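Local coordinates for protein aldose 1-epimerase (Escherichia coli, PDB 3NRE) that probably interconverts the alpha and beta anomers of aldose sugars, as a mutarotase of the aldose 1-epimerase type, at residues T158-Q163 / Y233-S238; Q185-N190 / Q198-G203. All coordinates share one frame; numbering follows the deposited sequence. Where two conformers were deposited one is given.

In the fold
From the N terminus the chain first builds a small antiparallel sheet, four strands of the nine-stranded sheet and the first strands of the eight-stranded one, then enters strand 159-162, where contact 1 begins. Next come a hairpin of strands 166-170 and 176-180 and the loop 185-190, which contact 2 closes against 198-203 after only a short excursion. Contact 1 is completed much later, at 233-238, so the small loop of contact 2 lies wholly within the large one. The two touch: Phe189 O faces Ala162 N, a probable hydrogen bond. Contact 1 joins the nine-stranded sheet, near its edge, to the eight-stranded sheet, and contact 2 lays the loop 185-190 on the latter.

Contact 1 of 2, residues T158-Q163 / Y233-S238; sequences TRIQAQ and YFIFVS
Tyr233 lays its ring against Ala162, and this pair shows how two beta sheets can be fastened by side chains without any backbone pairing between the strands concerned. The methyl group of Ala162 sits over a ring face, with CB 3.9 Å from the ring centroid and 29° off its normal, a CH-pi contact displaced toward the phenol end: Ala162 CB is 3.5 Å from Tyr233 CZ. The torsion of Tyr233 (chi1 65°) sets CG between its own backbone N and carbonyl carbon, and from there the ring extends across to the other strand. At the far end its OH makes a weak hydrogen bond of 2.8 Å to Ala162 O. The ring is also met at its edge, near its plane, by Gln163 O, 3.4 Å from Tyr233 CE2. A leucine in place of Tyr233 would probably leave Ala162 O without this hydroxyl and its methyl without a flat face to rest on.

Further along, the contact thins to a single apolar touch, in which Ile160 and Ile235 point their ends at each other, CD1 to CD1 at 3.7 Å. The solvent side lies at Gln163, which is exposed; its CB points away from the tyrosine strand, and its NE2 is held by Gly206 O. The buried side is closed by other parts of the fold: Phe204 stacks on the Tyr233 ring, Trp207 meets it edge-to-face, and Phe251 and Leu253 of strand 250-256 pack on Ile160 and Ile235 respectively. Strand 159-162 belongs to the nine-stranded sheet, between strands 210-215 and 193-194, whereas strand 232-237 runs between 200-205 and 250-256 in the other.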
# COMPACT_ATOMS: atom_id res chain seq x y z
N THR A 158 15.57 5.25 12.97
CA THR A 158 14.90 4.20 12.13
C THR A 158 15.79 3.69 10.99
O THR A 158 16.54 4.46 10.36
CB THR A 158 13.59 4.75 11.49
OG1 THR A 158 12.75 5.29 12.49
CG2 THR A 158 12.82 3.65 10.79
N ARG A 159 15.71 2.38 10.73
CA ARG A 159 16.43 1.73 9.64
C ARG A 159 15.48 0.71 9.00
O ARG A 159 14.66 0.13 9.67
CB ARG A 159 17.72 1.03 10.13
CG ARG A 159 18.74 2.02 10.81
CD ARG A 159 20.08 1.40 10.99
NE ARG A 159 20.00 0.02 11.50
CZ ARG A 159 21.00 -0.85 11.45
NH1 ARG A 159 22.17 -0.49 10.93
NH2 ARG A 159 20.84 -2.10 11.92
N ILE A 160 15.57 0.56 7.68
CA ILE A 160 14.81 -0.47 6.97
C ILE A 160 15.71 -1.36 6.12
O ILE A 160 16.84 -0.97 5.76
CB ILE A 160 13.73 0.14 6.04
CG1 ILE A 160 14.37 0.98 4.93
CG2 ILE A 160 12.77 1.00 6.86
CD1 ILE A 160 13.36 1.38 3.82
N GLN A 161 15.19 -2.55 5.85
CA GLN A 161 15.87 -3.55 5.05
C GLN A 161 14.83 -4.22 4.17
O GLN A 161 13.81 -4.69 4.66
CB GLN A 161 16.56 -4.60 5.90
CG GLN A 161 17.42 -5.56 5.06
CD GLN A 161 18.09 -6.63 5.91
OE1 GLN A 161 17.76 -6.81 7.09
NE2 GLN A 161 19.03 -7.34 5.32
N ALA A 162 15.06 -4.19 2.87
CA ALA A 162 14.10 -4.70 1.90
C ALA A 162 14.87 -4.99 0.59
O ALA A 162 15.32 -4.08 -0.08
CB ALA A 162 12.98 -3.67 1.63
N GLN A 163 15.07 -6.26 0.30
CA GLN A 163 15.81 -6.69 -0.90
C GLN A 163 15.39 -5.97 -2.16
O GLN A 163 14.22 -5.78 -2.38
CB GLN A 163 15.63 -8.21 -1.07
CG GLN A 163 16.21 -8.80 -2.35
CD GLN A 163 15.91 -10.29 -2.45
OE1 GLN A 163 16.41 -11.08 -1.64
NE2 GLN A 163 15.06 -10.67 -3.40
N TYR A 233 8.24 -2.75 -4.25
CA TYR A 233 7.83 -1.86 -3.14
C TYR A 233 8.16 -0.43 -3.55
O TYR A 233 9.11 -0.18 -4.29
CB TYR A 233 8.52 -2.25 -1.81
CG TYR A 233 10.04 -2.12 -1.71
CD1 TYR A 233 10.64 -0.93 -1.27
CD2 TYR A 233 10.90 -3.20 -1.94
CE1 TYR A 233 12.04 -0.83 -1.15
CE2 TYR A 233 12.28 -3.09 -1.79
CZ TYR A 233 12.84 -1.91 -1.41
OH TYR A 233 14.20 -1.79 -1.26
N PHE A 234 7.35 0.53 -3.06
CA PHE A 234 7.67 1.95 -3.15
C PHE A 234 8.10 2.47 -1.78
O PHE A 234 7.64 2.02 -0.75
CB PHE A 234 6.46 2.79 -3.68
CG PHE A 234 6.49 3.10 -5.17
CD1 PHE A 234 6.19 2.10 -6.10
CD2 PHE A 234 6.82 4.35 -5.65
CE1 PHE A 234 6.23 2.36 -7.47
CE2 PHE A 234 6.84 4.59 -7.00
CZ PHE A 234 6.54 3.62 -7.90
N ILE A 235 9.00 3.42 -1.77
CA ILE A 235 9.37 4.15 -0.58
C ILE A 235 8.93 5.58 -0.81
O ILE A 235 9.22 6.18 -1.88
CB ILE A 235 10.89 4.18 -0.33
CG1 ILE A 235 11.44 2.78 -0.10
CG2 ILE A 235 11.25 5.10 0.84
CD1 ILE A 235 10.85 2.02 1.13
N PHE A 236 8.28 6.15 0.20
CA PHE A 236 7.93 7.55 0.25
C PHE A 236 8.51 8.21 1.50
O PHE A 236 8.30 7.73 2.61
CB PHE A 236 6.39 7.72 0.21
CG PHE A 236 5.99 9.14 0.20
CD1 PHE A 236 6.41 9.94 -0.83
CD2 PHE A 236 5.25 9.69 1.20
CE1 PHE A 236 6.10 11.27 -0.86
CE2 PHE A 236 4.92 11.05 1.19
CZ PHE A 236 5.33 11.83 0.16
N VAL A 237 9.25 9.30 1.30
CA VAL A 237 9.67 10.26 2.33
C VAL A 237 9.27 11.61 1.76
O VAL A 237 9.59 11.94 0.61
CB VAL A 237 11.18 10.26 2.59
CG1 VAL A 237 11.51 11.27 3.72
CG2 VAL A 237 11.64 8.86 2.94
N SER A 238 8.58 12.39 2.56
CA SER A 238 8.13 13.71 2.10
C SER A 238 9.21 14.81 2.28
O SER A 238 10.37 14.50 2.49
CB SER A 238 6.79 14.02 2.79
OG SER A 238 6.06 15.06 2.16

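Contact 2 of 2, residues Q185-N190 / Q198-G203; sequences QELDFN and QWVNNG
Leu187 and Val200 come nearest with their CA atoms 8.9 Å apart, and no hydrogen bond joins the loop 185-190 to the strand segment 198-203. Side chains alone make the join. Leu187 reaches down to the strand with both branches: its CD2 lies 4.2 Å from Val200 CG1, while its CD1 approaches the OD1 of Asn202 at 4.4 Å. The Leu187 and Val200 side chains do not meet end-on but slip past each other in opposite directions. With CG1 of Val200 anti to the backbone N (chi1 174°), that methyl is the one presented to the leucine.

The loop is shaped by its own bonds. A 3-10 turn, with Asp188 N bonded to Gln185 O, brings the chain to Leu187, and an Asx turn follows directly. In it Asp188 OD1 accepts from the backbone N of Asn190 at 3.1 Å, nearly along the C-O axis, and from Asn190 ND2 at 2.8 Å, on the syn side and 35° out of the carboxylate plane. Two donors of one residue thus grip a single oxygen, which limits the rotation of the carboxylate.

On the strand side, the amide of Asn202 gives its ND2 to Trp168 O, while its OD1 takes a weak bond from Asn201 N, 3.2 Å long. Tyr167 of strand 166-170 touches both Leu187 and Asn202, Pro196 also covers Leu187, and Val200 packs on Ile235 and Val237 of the adjoining strand.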
# COMPACT_ATOMS: atom_id res chain seq x y z
N GLN A 185 23.77 4.41 -2.96
CA GLN A 185 23.97 3.93 -1.60
C GLN A 185 22.79 4.35 -0.72
O GLN A 185 22.27 3.53 0.04
CB GLN A 185 25.32 4.38 -0.98
CG GLN A 185 25.60 3.82 0.46
N GLU A 186 22.34 5.61 -0.85
CA GLU A 186 21.30 6.15 0.04
C GLU A 186 19.95 5.45 -0.16
O GLU A 186 19.06 5.50 0.70
CB GLU A 186 21.15 7.68 -0.18
CG GLU A 186 22.37 8.52 0.32
N LEU A 187 19.76 4.84 -1.32
CA LEU A 187 18.50 4.11 -1.64
C LEU A 187 18.68 2.58 -1.68
O LEU A 187 17.86 1.86 -2.24
CB LEU A 187 17.94 4.57 -2.99
CG LEU A 187 17.49 6.02 -3.05
CD1 LEU A 187 17.08 6.43 -4.45
CD2 LEU A 187 16.37 6.22 -2.04
N ASP A 188 19.73 2.09 -1.07
CA ASP A 188 20.03 0.66 -1.08
C ASP A 188 19.71 0.05 0.28
O ASP A 188 20.48 0.21 1.25
CB ASP A 188 21.53 0.42 -1.42
CG ASP A 188 21.85 -1.05 -1.68
OD1 ASP A 188 21.08 -1.91 -1.21
OD2 ASP A 188 22.90 -1.35 -2.33
N PHE A 189 18.55 -0.62 0.35
CA PHE A 189 18.04 -1.20 1.57
C PHE A 189 18.22 -2.71 1.62
O PHE A 189 17.58 -3.39 2.41
CB PHE A 189 16.55 -0.82 1.76
CG PHE A 189 16.32 0.65 1.68
CD1 PHE A 189 16.82 1.49 2.66
CD2 PHE A 189 15.70 1.22 0.58
CE1 PHE A 189 16.62 2.91 2.56
CE2 PHE A 189 15.53 2.60 0.46
CZ PHE A 189 16.00 3.44 1.46
N ASN A 190 19.13 -3.25 0.80
CA ASN A 190 19.43 -4.69 0.91
C ASN A 190 19.95 -5.08 2.30
O ASN A 190 19.61 -6.13 2.83
CB ASN A 190 20.40 -5.14 -0.19
CG ASN A 190 19.73 -5.24 -1.54
OD1 ASN A 190 19.05 -6.23 -1.84
ND2 ASN A 190 19.85 -4.18 -2.35
N GLN A 198 15.26 13.63 2.85
CA GLN A 198 14.92 14.42 1.68
C GLN A 198 13.81 13.64 0.95
O GLN A 198 13.57 12.47 1.24
CB GLN A 198 16.12 14.58 0.74
CG GLN A 198 16.71 13.26 0.26
CD GLN A 198 17.98 13.50 -0.53
OE1 GLN A 198 19.08 13.31 -0.02
NE2 GLN A 198 17.83 13.95 -1.77
N TRP A 199 13.19 14.32 -0.00
CA TRP A 199 12.12 13.74 -0.80
C TRP A 199 12.58 12.41 -1.37
O TRP A 199 13.64 12.35 -1.99
CB TRP A 199 11.77 14.66 -1.96
CG TRP A 199 10.71 14.14 -2.89
CD1 TRP A 199 10.92 13.49 -4.08
CD2 TRP A 199 9.30 14.23 -2.71
NE1 TRP A 199 9.71 13.15 -4.63
CE2 TRP A 199 8.70 13.61 -3.82
CE3 TRP A 199 8.49 14.77 -1.71
CZ2 TRP A 199 7.31 13.51 -3.97
CZ3 TRP A 199 7.11 14.67 -1.85
CH2 TRP A 199 6.53 14.05 -2.97
N VAL A 200 11.80 11.38 -1.15
CA VAL A 200 11.96 10.10 -1.83
C VAL A 200 10.61 9.64 -2.39
O VAL A 200 9.63 9.59 -1.68
CB VAL A 200 12.44 9.00 -0.88
CG1 VAL A 200 12.45 7.63 -1.60
CG2 VAL A 200 13.81 9.31 -0.29
N ASN A 201 10.55 9.29 -3.67
CA ASN A 201 9.32 8.72 -4.24
C ASN A 201 9.75 7.77 -5.33
O ASN A 201 9.80 8.14 -6.49
CB ASN A 201 8.42 9.81 -4.81
CG ASN A 201 7.26 9.27 -5.63
OD1 ASN A 201 6.63 8.28 -5.26
ND2 ASN A 201 6.94 9.95 -6.76
N ASN A 202 10.05 6.54 -4.95
CA ASN A 202 10.71 5.60 -5.89
C ASN A 202 10.19 4.22 -5.69
O ASN A 202 10.02 3.76 -4.52
CB ASN A 202 12.24 5.59 -5.73
CG ASN A 202 12.87 6.91 -6.07
OD1 ASN A 202 12.94 7.84 -5.24
ND2 ASN A 202 13.31 7.05 -7.34
N GLY A 203 10.00 3.52 -6.81
CA GLY A 203 9.69 2.11 -6.80
C GLY A 203 10.97 1.27 -6.95
O GLY A 203 11.97 1.72 -7.57